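Local coordinates for Cyclo(L-tyrosyl-L-tyrosyl) synthase (Mycobacterium tuberculosis, PDB 2X9Q), which makes cyclo(L-tyrosyl-L-tyrosyl), an intermediate on the way to mycocyclosin, from two molecules of tyrosyl-tRNA without using ATP, at residues Q61-V66 / W105-N109; S88-F94 / C252-S256; E124-L129 / T221-V225; Y179-H183 / C231-P235; L236-P241 / A272-H278. All coordinates share one frame; numbering follows the deposited sequence.

The five contacts run from the edge of the Rossmann-like sheet to the helices that flank it. Contact 4 is the buried one, held by ring and proline packing with one tyrosine hydroxyl bond. Contacts 1 and 5 are partly buried: both combine an edge-to-face ring pair with side-chain amide hydrogen bonds and bridging waters. Contacts 2 and 3 lie at the surface, the former an aromatic cluster beside the presumed nucleophile, the latter a sparse helix pair. Helix 220-244 serves contacts 3, 4 and 5; contacts 4 and 5 touch through Leu182 and Asp239. Contact 2 meets contact 1 where Trp105 packs on Cys252, and contact 5 where Ser256 packs on His278, beside neighbouring strands 249-253 and 276-283.

Contact 1: Q61-V66 / W105-N109; sequences QEGFLV and WGLTN
Trp105, near the end of helix 96-109, packs against a beta hairpin whose type I' turn runs from Gln61 to Phe64, so the contact fixes this helix to the edge of the Rossmann-like sheet. The tight part lies round the indole. Phe64 turns its ring edge toward the indole face in an offset edge-to-face pair, planes 61° apart, and its CD1 comes within 3.7 Å of Trp105 CB. Val66 adds its CG2 branch, 3.7 Å from Trp105 CZ2. At the indole edge NE1 donates to Gln61 OE1 over 3.0 Å, tilted somewhat out of the ring plane; His77 NE2 is also bonded to that oxygen, so two bonds hold it. On the watery side the packing gives way to polar groups. The amides of Gln61 and Asn109 lie stacked, 21° apart, and one water links Gln61 NE2 to Asn109 OD1 while another links that oxygen to Glu62 OE2. Glu62, exposed on the turn, bends at chi2 (71°), which sets its carboxylate against Thr108 and Asn109. Asn109 ND2 donates to both Trp105 O and Glu62 OE1, the latter 2.7 Å away and met from above the carboxylate plane.

Contact 2: S88-F94 / C252-S256; sequences SPGNSYF and CYHQS
His254 lies face to face with Tyr93, the ring centroids 4.0 Å apart and the planes 14° from parallel, while the two side chains run past each other in opposite directions. The overlap is offset on the tyrosine: His254 CG sits over the rim of that ring, whereas Tyr93 CD2 stands over the centre of the imidazole. The histidine CG takes the crowded position between backbone N and carbonyl carbon (chi1 55°), and this folds the imidazole back over the ring of Tyr253, with ND1 above its centre. Phe94 completes the aromatic cluster. Its CZ is 3.6 Å from His254 CE1 and equally near Tyr253 CE1, which it meets with its ring edge.

Tyr253 extends its hydroxyl to Ser88 OG, 2.5 Å away, in a short hydrogen bond in which either oxygen could donate. By similarity Ser88 is the nucleophile that would carry the tyrosyl group, and Tyr253 and Asn91 bind substrate. Asn91 forms an Asx turn, its OD1 accepting from Tyr93 N at 3.1 Å. Its ND2 reaches His254 NE2 through a water, 3.1 Å from the amide nitrogen and in the plane of the imidazole.

This side of the presumed pocket forms where the loop between strand 82-87 and helix 96-109 faces the end of strand 249-253; Tyr229 and Glu233 of helix 220-244 are also close to Ser88. Phe94 packs on Leu99 and Leu102 of helix 96-109, Arg98 makes a cation-pi contact with Tyr93, and strand 276-283 borders strand 249-253.

Contact 3: E124-L129 / T221-V225; sequences ESYEAL and TQEQV
This is a surface packing of two nearly antiparallel helices, 122-128 and the early part of 220-244, on the rim of the fold: Ala128 and Val225 face across it and Gln222 closes one end. The short axes run 9.2 Å apart at 167°, and the backbones come nearest where Ala128 CA lies 5.2 Å from Gln222 CA and the small Ala128 CB rests 3.7 Å from Gln222 CG. Farther along, Val225 holds CG1 anti to its backbone N (chi1 166°), which sets this methyl against Ser125, 3.6 Å from both OG and N, and 3.8 Å from Glu124 CB. The Ser125 hydroxyl is bonded to His121 O, and its side chain lies about 4 Å from that of Tyr229, which by similarity belongs to the substrate site; the contact itself is plain helix packing.

One hydrogen bond spans the pair. Gln222, extended beyond CG, sends NE2 to Ala128 O over 3.1 Å at 160°. The oxygen lies in the glutamine amide plane, the nitrogen above the carbonyl plane. Tyr126 packs on Ala136 and Lys139 of helix 133-158, and Glu223 makes a salt bridge with Arg205 of helix 194-210, so a further helix flanks the pair on each outer side.

Contact 4: Y179-H183 / C231-P235; sequences YRELH and CAEAP
Pro235 is the centre of this buried contact, with Tyr179 and His183 reaching round it from helix 177-192. The proline ring points at that helix and lies over one face of the Tyr179 ring. Its CG stands 3.9 Å from the ring centroid and 23° off the normal, a CH-pi contact displaced toward the rim, near CE2 and CD2. Pro235 CB touches both Tyr179 CD2 and, at 3.7 Å, Leu182 CB, so the pyrrolidine is wedged between the aromatic face and an aliphatic neighbour.

Tyr179 adds a polar bond at its far end. Its CG is anti to the backbone N (chi1 171°), and from there the ring extends across to the second helix, where OH donates to Ala232 O over 2.6 Å. The hydroxyl lies in the carbonyl plane on a lone pair, giving a donor to the carbonyl four residues before Leu236. Helix 220-244 is kinked here: Pro235 has no N-H for Cys231 O, which Ala234 N reaches weakly, and Leu236 N likewise has no bond to the turn before. His183 comes alongside with its ring edge, CD2 being 3.2 Å from Cys231 O, while its CB lies near Pro235 CG.

The short axes cross at 126° and approach to 8.9 Å. Cys231 packs on Leu186, Leu187 and Leu190 of the partner helix. Cys231, Ala232 and Glu233 belong by similarity to the substrate-binding site, and Glu233 points away from this interface, so the arrangement is the buried back of the presumed active-site helix in the cyclodipeptide synthase fold.

Contact 5: L236-P241 / A272-H278; sequences LFLDTP and ASRNQGH
Gln276 lays its side chain against the carbonyl oxygens of Phe237 and Leu238 in helix 220-244, and its amide is satisfied at both atoms. OE1 accepts from Thr240 N over 2.9 Å, the donor lying nearly along the C=O axis. NE2 gives one hydrogen to Gly277 O and another to a water, 2.8 Å away, that also donates to Thr240 OG1. The bend at chi2 (72°) turns the amide back to its own backbone while OE1 still faces the helix. Thr240 OG1 donates to Leu236 O over 2.6 Å, in the carbonyl plane and on a lone pair; Asn251 ND2 is a second donor to that carbonyl.

A backbone bond stands next to this group: Ser273 N meets Leu238 O at 2.8 Å and 171°. Ser273 OG accepts from Asn275 N in an ST turn, and a water couples the same hydroxyl to Asp239 OD1, which also receives Ala242 N. Pro241 CG rests 3.6 Å from Asn275 O.

At the other end Phe237 points its ring edge at the face of His278, planes 82° apart. Both imidazole nitrogens are engaged, ND1 with Asn251 O and NE2 with Leu257 N, which fixes the ring's rotation. In this irregular turn of helix 220-244 Gln276 OE1 thus takes the Thr240 N-H in place of Leu236 O, so a side-chain amide joins the helix to strand 276-283.

Contact 1: Q61-V66 / W105-N109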
# COMPACT_ATOMS: atom_id res chain seq x y z
N GLN A 61 15.07 9.51 -9.22
CA GLN A 61 14.22 9.66 -10.40
C GLN A 61 13.22 10.82 -10.12
O GLN A 61 12.44 10.76 -9.15
CB GLN A 61 13.37 8.39 -10.68
CG GLN A 61 14.12 7.12 -10.85
CD GLN A 61 13.25 6.00 -11.42
OE1 GLN A 61 12.15 5.70 -10.94
NE2 GLN A 61 13.78 5.34 -12.41
N GLU A 62 13.24 11.86 -10.97
CA GLU A 62 12.27 12.97 -10.90
C GLU A 62 11.95 13.41 -9.48
O GLU A 62 10.76 13.46 -9.10
CB GLU A 62 10.95 12.58 -11.59
CG GLU A 62 11.07 12.34 -13.08
CD GLU A 62 11.84 11.05 -13.38
OE1 GLU A 62 11.57 10.02 -12.72
OE2 GLU A 62 12.72 11.07 -14.27
N GLY A 63 12.99 13.65 -8.70
CA GLY A 63 12.82 14.22 -7.34
C GLY A 63 12.57 13.21 -6.20
O GLY A 63 12.43 13.61 -5.03
N PHE A 64 12.58 11.92 -6.54
CA PHE A 64 12.41 10.83 -5.54
C PHE A 64 13.60 9.87 -5.46
O PHE A 64 14.25 9.62 -6.45
CB PHE A 64 11.14 10.02 -5.92
CG PHE A 64 9.89 10.82 -5.65
CD1 PHE A 64 9.24 11.47 -6.67
CD2 PHE A 64 9.46 11.00 -4.35
CE1 PHE A 64 8.11 12.31 -6.39
CE2 PHE A 64 8.30 11.80 -4.05
CZ PHE A 64 7.64 12.45 -5.08
N LEU A 65 13.85 9.29 -4.31
CA LEU A 65 14.75 8.18 -4.26
C LEU A 65 13.83 6.94 -4.31
O LEU A 65 12.86 6.87 -3.51
CB LEU A 65 15.55 8.22 -2.99
CG LEU A 65 16.42 9.51 -2.76
CD1 LEU A 65 17.03 9.51 -1.40
CD2 LEU A 65 17.57 9.70 -3.79
N VAL A 66 14.05 6.06 -5.28
CA VAL A 66 13.24 4.82 -5.41
C VAL A 66 14.15 3.64 -4.95
O VAL A 66 15.20 3.36 -5.57
CB VAL A 66 12.78 4.61 -6.86
CG1 VAL A 66 11.95 3.26 -7.09
CG2 VAL A 66 12.05 5.80 -7.33
N TRP A 105 6.29 11.61 -11.43
CA TRP A 105 7.29 10.53 -11.29
C TRP A 105 6.67 9.29 -11.87
O TRP A 105 7.30 8.62 -12.68
CB TRP A 105 7.67 10.25 -9.84
CG TRP A 105 8.39 8.93 -9.66
CD1 TRP A 105 9.70 8.67 -9.99
CD2 TRP A 105 7.85 7.71 -9.13
NE1 TRP A 105 9.98 7.36 -9.72
CE2 TRP A 105 8.86 6.74 -9.21
CE3 TRP A 105 6.59 7.33 -8.59
CZ2 TRP A 105 8.68 5.44 -8.74
CZ3 TRP A 105 6.40 6.00 -8.19
CH2 TRP A 105 7.44 5.08 -8.26
N GLY A 106 5.41 8.99 -11.51
CA GLY A 106 4.73 7.77 -11.99
C GLY A 106 4.56 7.70 -13.51
O GLY A 106 4.79 6.63 -14.14
N LEU A 107 4.11 8.80 -14.11
CA LEU A 107 3.88 8.77 -15.52
C LEU A 107 5.20 8.75 -16.30
O LEU A 107 5.22 8.25 -17.42
CB LEU A 107 3.05 9.98 -15.96
CG LEU A 107 1.56 9.91 -15.59
CD1 LEU A 107 0.86 11.20 -15.90
CD2 LEU A 107 0.84 8.74 -16.17
N THR A 108 6.25 9.30 -15.74
CA THR A 108 7.57 9.20 -16.37
C THR A 108 8.07 7.74 -16.38
O THR A 108 8.77 7.34 -17.33
CB THR A 108 8.57 10.12 -15.71
OG1 THR A 108 8.01 11.44 -15.78
CG2 THR A 108 10.03 10.06 -16.40
N ASN A 109 7.69 6.93 -15.37
CA ASN A 109 8.38 5.67 -15.19
C ASN A 109 7.56 4.43 -15.42
O ASN A 109 8.13 3.39 -15.49
CB ASN A 109 9.15 5.66 -13.87
CG ASN A 109 10.27 6.70 -13.86
OD1 ASN A 109 11.34 6.44 -14.37
ND2 ASN A 109 10.04 7.84 -13.25
O HOH W 1 12.79 3.55 -14.01
O HOH W 2 13.19 8.27 -14.92

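Contact 2: S88-F94 / C252-S256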
# COMPACT_ATOMS: atom_id res chain seq x y z
N SER A 88 -2.62 7.39 2.23
CA SER A 88 -3.29 7.26 3.53
C SER A 88 -4.01 8.56 3.87
O SER A 88 -3.44 9.62 3.75
CB SER A 88 -2.26 7.08 4.64
OG SER A 88 -1.42 6.01 4.27
N PRO A 89 -5.24 8.49 4.33
CA PRO A 89 -6.01 9.71 4.64
C PRO A 89 -5.44 10.28 5.95
O PRO A 89 -4.81 9.53 6.70
CB PRO A 89 -7.44 9.14 4.77
CG PRO A 89 -7.24 7.79 5.35
CD PRO A 89 -6.03 7.25 4.55
N GLY A 90 -5.57 11.57 6.21
CA GLY A 90 -5.09 12.09 7.52
C GLY A 90 -3.56 12.15 7.69
O GLY A 90 -3.05 12.26 8.79
N ASN A 91 -2.81 12.11 6.59
CA ASN A 91 -1.35 11.99 6.65
C ASN A 91 -0.83 13.15 5.89
O ASN A 91 -0.92 13.18 4.63
CB ASN A 91 -0.93 10.67 5.99
CG ASN A 91 0.54 10.37 6.18
OD1 ASN A 91 1.37 11.28 6.13
ND2 ASN A 91 0.87 9.09 6.45
N SER A 92 -0.25 14.13 6.60
CA SER A 92 0.16 15.37 5.91
C SER A 92 1.30 15.20 4.87
O SER A 92 1.55 16.08 4.08
CB SER A 92 0.60 16.43 6.90
OG SER A 92 1.64 15.83 7.68
N TYR A 93 1.98 14.08 4.87
CA TYR A 93 2.97 13.82 3.78
C TYR A 93 2.32 14.00 2.40
O TYR A 93 2.94 14.49 1.45
CB TYR A 93 3.52 12.37 3.95
CG TYR A 93 4.49 11.99 2.86
CD1 TYR A 93 5.83 12.40 2.92
CD2 TYR A 93 4.08 11.18 1.77
CE1 TYR A 93 6.77 12.01 1.89
CE2 TYR A 93 4.96 10.81 0.79
CZ TYR A 93 6.32 11.20 0.85
OH TYR A 93 7.17 10.81 -0.19
N PHE A 94 1.06 13.59 2.27
CA PHE A 94 0.35 13.67 0.98
C PHE A 94 -0.28 15.00 0.72
O PHE A 94 -1.50 15.13 0.57
CB PHE A 94 -0.67 12.49 0.78
CG PHE A 94 0.02 11.12 0.85
CD1 PHE A 94 0.78 10.66 -0.25
CD2 PHE A 94 -0.08 10.31 2.01
CE1 PHE A 94 1.43 9.40 -0.20
CE2 PHE A 94 0.61 9.06 2.12
CZ PHE A 94 1.35 8.61 0.96
N CYS A 252 4.15 1.11 -4.27
CA CYS A 252 5.10 2.12 -3.76
C CYS A 252 4.62 2.90 -2.59
O CYS A 252 3.46 3.40 -2.59
CB CYS A 252 5.39 3.17 -4.87
SG CYS A 252 6.09 2.37 -6.34
N TYR A 253 5.50 3.06 -1.59
CA TYR A 253 5.11 3.87 -0.41
C TYR A 253 6.35 4.47 0.16
O TYR A 253 7.45 4.02 -0.17
CB TYR A 253 4.40 2.97 0.66
CG TYR A 253 3.52 3.72 1.62
CD1 TYR A 253 2.46 4.49 1.15
CD2 TYR A 253 3.78 3.67 3.03
CE1 TYR A 253 1.65 5.23 2.05
CE2 TYR A 253 2.97 4.41 3.93
CZ TYR A 253 1.93 5.16 3.43
OH TYR A 253 1.09 5.86 4.26
N HIS A 254 6.21 5.48 1.01
CA HIS A 254 7.38 6.16 1.52
C HIS A 254 7.94 5.49 2.78
O HIS A 254 8.88 6.02 3.36
CB HIS A 254 7.07 7.65 1.85
CG HIS A 254 5.91 7.86 2.79
ND1 HIS A 254 4.61 7.60 2.44
CD2 HIS A 254 5.86 8.37 4.06
CE1 HIS A 254 3.81 7.85 3.46
NE2 HIS A 254 4.54 8.31 4.46
N GLN A 255 7.35 4.37 3.21
CA GLN A 255 7.88 3.54 4.32
C GLN A 255 7.76 2.09 3.86
O GLN A 255 6.80 1.77 3.18
CB GLN A 255 6.96 3.63 5.55
CG GLN A 255 6.96 4.96 6.26
CD GLN A 255 5.72 5.13 7.16
OE1 GLN A 255 4.97 4.18 7.43
NE2 GLN A 255 5.50 6.36 7.61
N SER A 256 8.65 1.16 4.27
CA SER A 256 8.41 -0.24 3.82
C SER A 256 7.14 -0.81 4.46
O SER A 256 6.79 -0.47 5.57
CB SER A 256 9.62 -1.19 3.94
OG SER A 256 10.06 -1.09 5.25
O HOH W 3 3.87 9.01 7.05

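Contact 3: E124-L129 / T221-V225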
# COMPACT_ATOMS: atom_id res chain seq x y z
N GLU A 124 -12.45 2.99 12.47
CA GLU A 124 -12.04 2.02 13.53
C GLU A 124 -10.71 2.33 14.18
O GLU A 124 -10.55 2.09 15.37
CB GLU A 124 -12.06 0.57 13.00
CG GLU A 124 -13.48 0.11 12.67
CD GLU A 124 -14.06 0.57 11.22
OE1 GLU A 124 -13.56 1.47 10.43
OE2 GLU A 124 -15.10 -0.03 10.87
N SER A 125 -9.73 2.79 13.39
CA SER A 125 -8.46 3.17 13.93
C SER A 125 -8.57 4.36 14.83
O SER A 125 -7.82 4.46 15.81
CB SER A 125 -7.42 3.56 12.80
OG SER A 125 -7.49 2.55 11.81
N TYR A 126 -9.33 5.35 14.43
CA TYR A 126 -9.52 6.55 15.30
C TYR A 126 -10.22 6.15 16.63
O TYR A 126 -9.90 6.67 17.74
CB TYR A 126 -10.38 7.61 14.53
CG TYR A 126 -9.74 8.12 13.30
CD1 TYR A 126 -8.33 7.98 13.10
CD2 TYR A 126 -10.48 8.75 12.32
CE1 TYR A 126 -7.70 8.45 11.87
CE2 TYR A 126 -9.90 9.26 11.18
CZ TYR A 126 -8.52 9.12 10.95
OH TYR A 126 -8.01 9.63 9.77
N GLU A 127 -11.19 5.27 16.55
CA GLU A 127 -11.82 4.78 17.81
C GLU A 127 -10.77 4.09 18.69
O GLU A 127 -10.75 4.28 19.91
CB GLU A 127 -12.83 3.69 17.47
CG GLU A 127 -14.21 4.15 17.48
CD GLU A 127 -15.24 3.04 17.56
OE1 GLU A 127 -15.56 2.51 18.67
OE2 GLU A 127 -15.78 2.82 16.49
N ALA A 128 -9.94 3.22 18.07
CA ALA A 128 -8.95 2.48 18.86
C ALA A 128 -7.95 3.48 19.45
O ALA A 128 -7.35 3.19 20.46
CB ALA A 128 -8.25 1.35 17.99
N LEU A 129 -7.81 4.67 18.87
CA LEU A 129 -6.93 5.67 19.45
C LEU A 129 -7.67 6.48 20.48
O LEU A 129 -7.09 7.38 21.03
CB LEU A 129 -6.36 6.61 18.40
CG LEU A 129 -5.25 6.02 17.49
CD1 LEU A 129 -5.17 6.77 16.16
CD2 LEU A 129 -3.88 5.94 18.18
N THR A 221 -6.89 -3.89 21.02
CA THR A 221 -7.78 -3.36 20.02
C THR A 221 -7.02 -2.63 18.94
O THR A 221 -7.35 -2.86 17.79
CB THR A 221 -8.89 -2.42 20.61
OG1 THR A 221 -9.41 -3.07 21.76
CG2 THR A 221 -10.05 -2.21 19.56
N GLN A 222 -6.05 -1.76 19.29
CA GLN A 222 -5.27 -1.09 18.26
C GLN A 222 -4.56 -2.13 17.33
O GLN A 222 -4.47 -1.91 16.11
CB GLN A 222 -4.25 -0.12 18.82
CG GLN A 222 -4.87 1.17 19.50
CD GLN A 222 -3.86 1.89 20.43
OE1 GLN A 222 -2.69 1.53 20.49
NE2 GLN A 222 -4.32 2.91 21.15
N GLU A 223 -4.07 -3.24 17.93
CA GLU A 223 -3.39 -4.31 17.15
C GLU A 223 -4.32 -5.00 16.23
O GLU A 223 -3.97 -5.21 15.09
CB GLU A 223 -2.75 -5.34 18.07
CG GLU A 223 -1.59 -4.75 18.78
CD GLU A 223 -0.96 -5.73 19.83
OE1 GLU A 223 -1.16 -6.97 19.79
OE2 GLU A 223 -0.19 -5.20 20.64
N GLN A 224 -5.50 -5.38 16.73
CA GLN A 224 -6.49 -6.06 15.91
C GLN A 224 -6.97 -5.14 14.74
O GLN A 224 -7.06 -5.57 13.61
CB GLN A 224 -7.71 -6.48 16.75
CG GLN A 224 -8.66 -7.33 15.87
CD GLN A 224 -7.82 -8.49 15.15
OE1 GLN A 224 -7.27 -9.37 15.84
NE2 GLN A 224 -7.69 -8.45 13.80
N VAL A 225 -7.24 -3.85 15.02
CA VAL A 225 -7.69 -2.97 13.92
C VAL A 225 -6.55 -2.77 12.90
O VAL A 225 -6.79 -2.76 11.69
CB VAL A 225 -8.23 -1.62 14.50
CG1 VAL A 225 -8.40 -0.53 13.38
CG2 VAL A 225 -9.54 -1.94 15.26

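Contact 4: Y179-H183 / C231-P235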
# COMPACT_ATOMS: atom_id res chain seq x y z
N TYR A 179 -9.22 -9.84 -5.86
CA TYR A 179 -8.95 -9.21 -4.57
C TYR A 179 -9.63 -10.07 -3.52
O TYR A 179 -9.02 -10.40 -2.46
CB TYR A 179 -9.54 -7.76 -4.55
CG TYR A 179 -9.50 -7.13 -3.18
CD1 TYR A 179 -10.48 -7.43 -2.19
CD2 TYR A 179 -8.51 -6.21 -2.87
CE1 TYR A 179 -10.43 -6.83 -0.87
CE2 TYR A 179 -8.43 -5.62 -1.55
CZ TYR A 179 -9.40 -5.94 -0.58
OH TYR A 179 -9.29 -5.36 0.66
N ARG A 180 -10.91 -10.38 -3.75
CA ARG A 180 -11.65 -11.15 -2.77
C ARG A 180 -11.01 -12.55 -2.48
O ARG A 180 -11.00 -13.00 -1.34
CB ARG A 180 -13.07 -11.38 -3.27
CG ARG A 180 -14.03 -10.25 -3.21
CD ARG A 180 -15.37 -10.89 -3.83
NE ARG A 180 -16.52 -10.01 -3.73
CZ ARG A 180 -17.66 -10.28 -3.06
NH1 ARG A 180 -17.84 -11.44 -2.41
NH2 ARG A 180 -18.64 -9.37 -3.04
N GLU A 181 -10.49 -13.22 -3.51
CA GLU A 181 -9.80 -14.49 -3.33
C GLU A 181 -8.49 -14.31 -2.55
O GLU A 181 -8.23 -15.05 -1.64
CB GLU A 181 -9.56 -15.18 -4.70
CG GLU A 181 -10.90 -15.80 -5.22
CD GLU A 181 -10.84 -16.42 -6.65
OE1 GLU A 181 -9.72 -16.69 -7.11
OE2 GLU A 181 -11.92 -16.61 -7.30
N LEU A 182 -7.72 -13.30 -2.88
CA LEU A 182 -6.50 -13.01 -2.13
C LEU A 182 -6.82 -12.72 -0.65
O LEU A 182 -6.16 -13.26 0.23
CB LEU A 182 -5.72 -11.84 -2.76
CG LEU A 182 -5.09 -12.23 -4.11
CD1 LEU A 182 -4.86 -10.91 -5.00
CD2 LEU A 182 -3.79 -13.15 -3.89
N HIS A 183 -7.82 -11.89 -0.40
CA HIS A 183 -8.19 -11.48 0.99
C HIS A 183 -8.65 -12.71 1.80
O HIS A 183 -8.14 -12.92 2.94
CB HIS A 183 -9.27 -10.38 1.02
CG HIS A 183 -9.45 -9.74 2.36
ND1 HIS A 183 -10.49 -10.04 3.22
CD2 HIS A 183 -8.67 -8.84 3.01
CE1 HIS A 183 -10.37 -9.31 4.32
NE2 HIS A 183 -9.28 -8.55 4.20
N CYS A 231 -4.47 -6.24 6.39
CA CYS A 231 -5.11 -7.29 5.61
C CYS A 231 -5.95 -6.76 4.40
O CYS A 231 -5.90 -7.36 3.33
CB CYS A 231 -5.93 -8.25 6.48
SG CYS A 231 -4.83 -9.27 7.51
N ALA A 232 -6.67 -5.64 4.58
CA ALA A 232 -7.39 -5.01 3.52
C ALA A 232 -6.52 -4.42 2.36
O ALA A 232 -6.96 -4.44 1.21
CB ALA A 232 -8.31 -3.91 4.06
N GLU A 233 -5.35 -3.88 2.66
CA GLU A 233 -4.39 -3.43 1.62
C GLU A 233 -3.61 -4.60 1.02
O GLU A 233 -3.07 -4.47 -0.09
CB GLU A 233 -3.31 -2.54 2.25
CG GLU A 233 -3.96 -1.26 2.72
CD GLU A 233 -2.97 -0.26 3.34
OE1 GLU A 233 -1.77 -0.67 3.56
OE2 GLU A 233 -3.44 0.88 3.60
N ALA A 234 -3.43 -5.66 1.80
CA ALA A 234 -2.50 -6.76 1.39
C ALA A 234 -2.70 -7.33 -0.06
O ALA A 234 -1.72 -7.64 -0.71
CB ALA A 234 -2.61 -7.95 2.38
N PRO A 235 -3.95 -7.52 -0.55
CA PRO A 235 -4.07 -8.11 -1.90
C PRO A 235 -3.33 -7.31 -2.98
O PRO A 235 -2.82 -7.90 -3.90
CB PRO A 235 -5.57 -8.15 -2.15
CG PRO A 235 -6.14 -8.31 -0.70
CD PRO A 235 -5.28 -7.42 0.12

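Contact 5: L236-P241 / A272-H278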
# COMPACT_ATOMS: atom_id res chain seq x y z
N LEU A 236 -3.25 -5.99 -2.84
CA LEU A 236 -2.47 -5.15 -3.76
C LEU A 236 -0.99 -5.30 -3.57
O LEU A 236 -0.17 -5.04 -4.54
CB LEU A 236 -2.85 -3.68 -3.67
CG LEU A 236 -4.24 -3.24 -4.26
CD1 LEU A 236 -4.29 -1.71 -4.19
CD2 LEU A 236 -4.52 -3.59 -5.68
N PHE A 237 -0.60 -5.73 -2.36
CA PHE A 237 0.83 -6.03 -2.14
C PHE A 237 1.20 -7.44 -2.56
O PHE A 237 2.35 -7.71 -2.62
CB PHE A 237 1.27 -5.79 -0.68
CG PHE A 237 1.42 -4.38 -0.38
CD1 PHE A 237 2.65 -3.71 -0.70
CD2 PHE A 237 0.33 -3.65 0.13
CE1 PHE A 237 2.82 -2.32 -0.42
CE2 PHE A 237 0.43 -2.24 0.40
CZ PHE A 237 1.68 -1.55 0.13
N LEU A 238 0.20 -8.32 -2.75
CA LEU A 238 0.39 -9.73 -3.17
C LEU A 238 0.30 -9.87 -4.68
O LEU A 238 1.15 -10.56 -5.31
CB LEU A 238 -0.71 -10.61 -2.53
CG LEU A 238 -0.55 -10.72 -0.99
CD1 LEU A 238 -1.85 -11.29 -0.38
CD2 LEU A 238 0.67 -11.69 -0.72
N ASP A 239 -0.71 -9.23 -5.28
CA ASP A 239 -1.01 -9.55 -6.70
C ASP A 239 -1.84 -8.51 -7.42
O ASP A 239 -2.93 -8.84 -7.96
CB ASP A 239 -1.67 -10.93 -6.83
CG ASP A 239 -1.40 -11.58 -8.21
OD1 ASP A 239 -0.92 -10.87 -9.18
OD2 ASP A 239 -1.58 -12.81 -8.35
N THR A 240 -1.32 -7.29 -7.49
CA THR A 240 -1.91 -6.24 -8.30
C THR A 240 -2.06 -6.70 -9.77
O THR A 240 -3.09 -6.42 -10.40
CB THR A 240 -1.09 -4.94 -8.22
OG1 THR A 240 -1.15 -4.42 -6.88
CG2 THR A 240 -1.62 -3.83 -9.21
N PRO A 241 -1.08 -7.45 -10.32
CA PRO A 241 -1.35 -7.97 -11.71
C PRO A 241 -2.66 -8.74 -11.87
O PRO A 241 -3.39 -8.52 -12.86
CB PRO A 241 -0.13 -8.91 -11.96
CG PRO A 241 0.94 -8.08 -11.32
CD PRO A 241 0.28 -7.79 -9.90
N ALA A 272 4.06 -12.83 -2.25
CA ALA A 272 3.55 -12.05 -3.39
C ALA A 272 3.89 -12.78 -4.69
O ALA A 272 4.81 -13.63 -4.77
CB ALA A 272 4.16 -10.62 -3.39
N SER A 273 3.09 -12.50 -5.70
CA SER A 273 3.26 -13.05 -7.04
C SER A 273 4.64 -12.74 -7.54
O SER A 273 5.22 -11.71 -7.19
CB SER A 273 2.25 -12.36 -8.00
OG SER A 273 2.59 -12.71 -9.34
N ARG A 274 5.20 -13.63 -8.33
CA ARG A 274 6.50 -13.35 -9.00
C ARG A 274 6.46 -12.08 -9.85
O ARG A 274 7.50 -11.50 -10.13
CB ARG A 274 6.91 -14.54 -9.91
CG ARG A 274 6.00 -14.60 -11.19
CD ARG A 274 6.43 -15.78 -12.14
NE ARG A 274 7.86 -15.75 -12.53
CZ ARG A 274 8.46 -14.86 -13.31
NH1 ARG A 274 7.80 -13.79 -13.87
NH2 ARG A 274 9.80 -15.06 -13.54
N ASN A 275 5.28 -11.58 -10.19
CA ASN A 275 5.13 -10.32 -11.03
C ASN A 275 4.78 -9.06 -10.22
O ASN A 275 4.49 -7.95 -10.74
CB ASN A 275 4.06 -10.66 -12.08
CG ASN A 275 4.53 -11.80 -13.01
OD1 ASN A 275 5.73 -11.82 -13.39
ND2 ASN A 275 3.62 -12.67 -13.43
N GLN A 276 4.82 -9.25 -8.89
CA GLN A 276 4.54 -8.12 -7.97
C GLN A 276 5.81 -7.68 -7.22
O GLN A 276 6.56 -8.49 -6.70
CB GLN A 276 3.51 -8.60 -6.88
CG GLN A 276 3.26 -7.48 -5.79
CD GLN A 276 2.47 -6.35 -6.37
OE1 GLN A 276 1.43 -6.59 -6.98
NE2 GLN A 276 2.93 -5.12 -6.18
N GLY A 277 6.06 -6.38 -7.15
CA GLY A 277 7.18 -5.90 -6.35
C GLY A 277 6.80 -4.75 -5.43
O GLY A 277 5.67 -4.18 -5.51
N HIS A 278 7.73 -4.38 -4.58
CA HIS A 278 7.51 -3.22 -3.67
C HIS A 278 8.72 -2.32 -3.76
O HIS A 278 9.85 -2.83 -3.90
CB HIS A 278 7.39 -3.79 -2.21
CG HIS A 278 7.32 -2.76 -1.11
ND1 HIS A 278 6.55 -1.60 -1.21
CD2 HIS A 278 7.83 -2.77 0.15
CE1 HIS A 278 6.61 -0.95 -0.06
NE2 HIS A 278 7.38 -1.65 0.79
O HOH W 4 0.48 -12.39 -10.95
O HOH W 5 1.33 -2.89 -6.92